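Local coordinates for uncharacterized protein (Parabacteroides distasonis, PDB 4KW2) that is of unknown function but has a xylose isomerase-like TIM barrel fold, consistent with an isomerase or a related barrel enzyme, at residues L165-I178 with K194-D206. Numbering follows the deposited sequence.
Sequences LKGRSPLMGVCADI and KLSGRIKVAHLKD. With SO4 (sulfate ion), chain E.
Ser169 O takes two donors, which arrive from opposite faces of its carbonyl plane. Arg198 NH1, from just ahead of strand 199-204, is 2.8 Å from Ser169 O, and Met172 N closes the type I turn 169-172. Arg198 NH1 also reaches Met172 O at 2.7 Å, in that carbonyl's plane. Arg198 NH2 bonds Arg168 O, 2.7 Å away and nearly straight (165°). The arginine chain runs extended from CG to NE, which carries the guanidinium into the turns between helix 157-165 and strand 172-178. At its edge NH2 bonds an oxygen of a sulfate, probably from the crystallisation liquor, and Leu165 O lies over one face. A leucine in place of Arg198 would probably leave the carbonyls of Arg168 and Met172 without this donor and the loop less firmly held. Beyond the loop, strands 172-178 and 199-204 are parallel neighbours in the eight-stranded TIM barrel. A beta bulge shifts their register between Val174 and Cys175; Val174 O accepts from Lys200 N and, weakly, Val201 N. Lys200 NZ bonds Pro170 O and forms a salt bridge with Glu143. Further along, Cys175 SG sits 3.4 Å from the centroid of the His203 ring, over its face. Glu52 takes a hydrogen bond from His203 NE2.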
loop_
_atom_site.group_PDB
_atom_site.type_symbol
_atom_site.label_atom_id
_atom_site.label_comp_id
_atom_site.label_asym_id
_atom_site.label_seq_id
_atom_site.Cartn_x
_atom_site.Cartn_y
_atom_site.Cartn_z
ATOM N N LEU A 165 -29.706 -0.602 3.914
ATOM C CA LEU A 165 -30.320 -1.571 3.004
ATOM C C LEU A 165 -31.669 -2.120 3.479
ATOM O O LEU A 165 -32.485 -2.528 2.651
ATOM C CB LEU A 165 -29.358 -2.734 2.734
ATOM C CG LEU A 165 -28.161 -2.406 1.838
ATOM C CD1 LEU A 165 -27.213 -3.595 1.767
ATOM C CD2 LEU A 165 -28.612 -1.994 0.445
ATOM N N LYS A 166 -31.897 -2.139 4.794
ATOM C CA LYS A 166 -33.122 -2.713 5.361
ATOM C C LYS A 166 -34.348 -2.185 4.636
ATOM O O LYS A 166 -34.504 -0.974 4.478
ATOM C CB LYS A 166 -33.241 -2.401 6.856
ATOM N N GLY A 167 -35.193 -3.094 4.158
ATOM C CA GLY A 167 -36.433 -2.716 3.481
ATOM C C GLY A 167 -36.304 -2.328 2.015
ATOM O O GLY A 167 -37.316 -2.111 1.347
ATOM N N ARG A 168 -35.076 -2.236 1.504
ATOM C CA ARG A 168 -34.861 -1.928 0.089
ATOM C C ARG A 168 -34.961 -3.188 -0.759
ATOM O O ARG A 168 -34.772 -4.297 -0.262
ATOM C CB ARG A 168 -33.498 -1.269 -0.130
ATOM C CG ARG A 168 -33.402 0.126 0.453
ATOM C CD ARG A 168 -32.060 0.766 0.153
ATOM N NE ARG A 168 -31.963 2.082 0.776
ATOM C CZ ARG A 168 -32.498 3.199 0.290
ATOM N NH1 ARG A 168 -33.179 3.190 -0.852
ATOM N NH2 ARG A 168 -32.347 4.343 0.949
ATOM N N SER A 169 -35.252 -2.994 -2.044
ATOM C CA SER A 169 -35.327 -4.076 -3.035
ATOM C C SER A 169 -34.178 -5.083 -2.904
ATOM O O SER A 169 -33.078 -4.716 -2.495
ATOM C CB SER A 169 -35.336 -3.480 -4.452
ATOM O OG SER A 169 -34.955 -4.426 -5.438
ATOM N N PRO A 170 -34.427 -6.359 -3.261
ATOM C CA PRO A 170 -33.349 -7.353 -3.205
ATOM C C PRO A 170 -32.196 -7.076 -4.186
ATOM O O PRO A 170 -31.117 -7.652 -4.045
ATOM C CB PRO A 170 -34.053 -8.673 -3.563
ATOM C CG PRO A 170 -35.515 -8.400 -3.460
ATOM C CD PRO A 170 -35.690 -6.945 -3.746
ATOM N N LEU A 171 -32.432 -6.211 -5.172
ATOM C CA LEU A 171 -31.388 -5.768 -6.092
ATOM C C LEU A 171 -30.288 -4.964 -5.385
ATOM O O LEU A 171 -29.143 -4.954 -5.837
ATOM C CB LEU A 171 -31.994 -4.918 -7.213
ATOM C CG LEU A 171 -33.038 -5.585 -8.111
ATOM C CD1 LEU A 171 -33.793 -4.531 -8.907
ATOM C CD2 LEU A 171 -32.388 -6.607 -9.032
HETATM N N MSE A 172 -30.640 -4.289 -4.288
HETATM C CA MSE A 172 -29.680 -3.481 -3.528
HETATM C C MSE A 172 -28.904 -4.356 -2.584
HETATM O O MSE A 172 -29.438 -4.820 -1.584
HETATM C CB MSE A 172 -30.403 -2.382 -2.748
HETATM C CG MSE A 172 -31.178 -1.437 -3.663
HETATM SE SE MSE A 172 -29.936 -0.351 -4.739
HETATM C CE MSE A 172 -29.478 1.017 -3.395
ATOM N N GLY A 173 -27.630 -4.582 -2.893
ATOM C CA GLY A 173 -26.777 -5.462 -2.090
ATOM C C GLY A 173 -25.436 -4.851 -1.718
ATOM O O GLY A 173 -25.249 -3.630 -1.783
ATOM N N VAL A 174 -24.498 -5.718 -1.345
ATOM C CA VAL A 174 -23.207 -5.303 -0.810
ATOM C C VAL A 174 -22.037 -5.878 -1.602
ATOM O O VAL A 174 -22.018 -7.062 -1.937
ATOM C CB VAL A 174 -23.080 -5.739 0.663
ATOM C CG1 VAL A 174 -21.724 -5.353 1.241
ATOM C CG2 VAL A 174 -24.203 -5.118 1.480
ATOM N N CYS A 175 -21.064 -5.019 -1.895
ATOM C CA CYS A 175 -19.762 -5.440 -2.409
ATOM C C CYS A 175 -18.825 -5.547 -1.220
ATOM O O CYS A 175 -18.404 -4.533 -0.663
ATOM C CB CYS A 175 -19.216 -4.423 -3.412
ATOM S SG CYS A 175 -17.598 -4.841 -4.105
ATOM N N ALA A 176 -18.514 -6.774 -0.822
ATOM C CA ALA A 176 -17.700 -7.021 0.368
ATOM C C ALA A 176 -16.228 -7.135 0.012
ATOM O O ALA A 176 -15.863 -7.880 -0.891
ATOM C CB ALA A 176 -18.162 -8.295 1.052
ATOM N N ASP A 177 -15.386 -6.401 0.732
ATOM C CA ASP A 177 -13.939 -6.502 0.574
ATOM C C ASP A 177 -13.393 -7.602 1.464
ATOM O O ASP A 177 -13.623 -7.601 2.670
ATOM C CB ASP A 177 -13.254 -5.180 0.925
ATOM C CG ASP A 177 -13.299 -4.178 -0.209
ATOM O OD1 ASP A 177 -14.042 -4.394 -1.194
ATOM O OD2 ASP A 177 -12.581 -3.162 -0.118
ATOM N N ILE A 178 -12.687 -8.548 0.859
ATOM C CA ILE A 178 -11.966 -9.560 1.609
ATOM C C ILE A 178 -10.580 -8.988 1.820
ATOM O O ILE A 178 -9.799 -8.883 0.869
ATOM C CB ILE A 178 -11.885 -10.895 0.850
ATOM C CG1 ILE A 178 -13.286 -11.356 0.429
ATOM C CG2 ILE A 178 -11.184 -11.947 1.695
ATOM C CD1 ILE A 178 -14.317 -11.333 1.536
ATOM N N LYS A 194 -26.551 -10.439 9.311
ATOM C CA LYS A 194 -27.971 -10.467 8.958
ATOM C C LYS A 194 -28.188 -10.227 7.460
ATOM O O LYS A 194 -29.263 -10.518 6.931
ATOM C CB LYS A 194 -28.743 -9.422 9.780
ATOM C CG LYS A 194 -30.237 -9.695 9.893
ATOM C CD LYS A 194 -30.963 -8.629 10.700
ATOM C CE LYS A 194 -32.462 -8.900 10.737
ATOM N NZ LYS A 194 -33.246 -7.795 11.354
ATOM N N LEU A 195 -27.162 -9.710 6.785
ATOM C CA LEU A 195 -27.241 -9.410 5.355
ATOM C C LEU A 195 -26.487 -10.430 4.488
ATOM O O LEU A 195 -26.214 -10.165 3.316
ATOM C CB LEU A 195 -26.772 -7.968 5.074
ATOM C CG LEU A 195 -25.488 -7.414 5.710
ATOM C CD1 LEU A 195 -24.238 -8.040 5.117
ATOM C CD2 LEU A 195 -25.440 -5.902 5.543
ATOM N N SER A 196 -26.163 -11.594 5.056
ATOM C CA SER A 196 -25.629 -12.714 4.271
ATOM C C SER A 196 -26.763 -13.277 3.411
ATOM O O SER A 196 -27.621 -14.014 3.897
ATOM C CB SER A 196 -25.036 -13.803 5.176
ATOM O OG SER A 196 -26.015 -14.357 6.037
ATOM N N GLY A 197 -26.744 -12.926 2.130
ATOM C CA GLY A 197 -27.913 -13.055 1.261
ATOM C C GLY A 197 -28.068 -11.787 0.440
ATOM O O GLY A 197 -28.569 -11.823 -0.684
ATOM N N ARG A 198 -27.647 -10.662 1.016
ATOM C CA ARG A 198 -27.483 -9.408 0.277
ATOM C C ARG A 198 -26.039 -9.208 -0.221
ATOM O O ARG A 198 -25.757 -8.223 -0.902
ATOM C CB ARG A 198 -27.903 -8.209 1.137
ATOM C CG ARG A 198 -29.394 -7.907 1.136
ATOM C CD ARG A 198 -29.636 -6.474 1.585
ATOM N NE ARG A 198 -31.033 -6.210 1.927
ATOM C CZ ARG A 198 -31.961 -5.727 1.098
ATOM N NH1 ARG A 198 -31.683 -5.439 -0.170
ATOM N NH2 ARG A 198 -33.195 -5.533 1.552
ATOM N N ILE A 199 -25.132 -10.130 0.112
ATOM C CA ILE A 199 -23.745 -10.047 -0.353
ATOM C C ILE A 199 -23.686 -10.533 -1.795
ATOM O O ILE A 199 -23.793 -11.731 -2.048
ATOM C CB ILE A 199 -22.771 -10.908 0.483
ATOM C CG1 ILE A 199 -22.890 -10.602 1.982
ATOM C CG2 ILE A 199 -21.340 -10.688 0.008
ATOM C CD1 ILE A 199 -22.541 -9.177 2.358
ATOM N N LYS A 200 -23.507 -9.606 -2.733
ATOM C CA LYS A 200 -23.545 -9.943 -4.156
ATOM C C LYS A 200 -22.161 -10.085 -4.788
ATOM O O LYS A 200 -21.999 -10.845 -5.737
ATOM C CB LYS A 200 -24.368 -8.905 -4.920
ATOM C CG LYS A 200 -25.833 -8.911 -4.525
ATOM C CD LYS A 200 -26.667 -8.037 -5.441
ATOM C CE LYS A 200 -28.091 -7.896 -4.919
ATOM N NZ LYS A 200 -28.799 -9.201 -4.807
ATOM N N VAL A 201 -21.178 -9.350 -4.274
ATOM C CA VAL A 201 -19.829 -9.362 -4.825
ATOM C C VAL A 201 -18.797 -9.394 -3.699
ATOM O O VAL A 201 -18.936 -8.694 -2.703
ATOM C CB VAL A 201 -19.576 -8.125 -5.725
ATOM C CG1 VAL A 201 -18.148 -8.110 -6.263
ATOM C CG2 VAL A 201 -20.574 -8.091 -6.874
ATOM N N ALA A 202 -17.764 -10.213 -3.866
ATOM C CA ALA A 202 -16.626 -10.216 -2.961
ATOM C C ALA A 202 -15.381 -9.791 -3.728
ATOM O O ALA A 202 -14.987 -10.445 -4.684
ATOM C CB ALA A 202 -16.433 -11.597 -2.362
ATOM N N HIS A 203 -14.771 -8.688 -3.305
ATOM C CA HIS A 203 -13.511 -8.218 -3.878
ATOM C C HIS A 203 -12.324 -8.863 -3.187
ATOM O O HIS A 203 -12.103 -8.651 -2.001
ATOM C CB HIS A 203 -13.388 -6.702 -3.728
ATOM C CG HIS A 203 -14.089 -5.929 -4.793
ATOM N ND1 HIS A 203 -13.953 -4.564 -4.928
ATOM C CD2 HIS A 203 -14.916 -6.325 -5.787
ATOM C CE1 HIS A 203 -14.675 -4.152 -5.953
ATOM N NE2 HIS A 203 -15.270 -5.201 -6.491
ATOM N N LEU A 204 -11.570 -9.659 -3.934
ATOM C CA LEU A 204 -10.266 -10.141 -3.494
ATOM C C LEU A 204 -9.207 -9.235 -4.080
ATOM O O LEU A 204 -9.013 -9.211 -5.297
ATOM C CB LEU A 204 -10.012 -11.564 -3.982
ATOM C CG LEU A 204 -10.333 -12.697 -3.022
ATOM C CD1 LEU A 204 -11.759 -12.568 -2.512
ATOM C CD2 LEU A 204 -10.111 -14.020 -3.737
ATOM N N LYS A 205 -8.531 -8.488 -3.214
ATOM C CA LYS A 205 -7.447 -7.605 -3.618
ATOM C C LYS A 205 -6.115 -8.311 -3.382
ATOM O O LYS A 205 -5.979 -9.077 -2.433
ATOM C CB LYS A 205 -7.508 -6.312 -2.807
ATOM C CG LYS A 205 -6.571 -5.215 -3.280
ATOM C CD LYS A 205 -6.863 -3.908 -2.552
ATOM C CE LYS A 205 -5.707 -2.921 -2.653
ATOM N NZ LYS A 205 -5.399 -2.553 -4.063
ATOM N N ASP A 206 -5.141 -8.047 -4.249
ATOM C CA ASP A 206 -3.790 -8.591 -4.117
ATOM C C ASP A 206 -3.796 -10.094 -3.860
ATOM O O ASP A 206 -3.201 -10.579 -2.900
ATOM C CB ASP A 206 -3.017 -7.848 -3.022
ATOM C CG ASP A 206 -2.706 -6.413 -3.412
ATOM O OD1 ASP A 206 -2.230 -6.192 -4.551
ATOM O OD2 ASP A 206 -2.942 -5.506 -2.586
HETATM S S SO4 E . -34.683 -6.546 4.882
HETATM O O1 SO4 E . -35.168 -7.826 5.445
HETATM O O2 SO4 E . -35.457 -6.226 3.664
HETATM O O3 SO4 E . -34.862 -5.468 5.880
HETATM O O4 SO4 E . -33.244 -6.667 4.551
#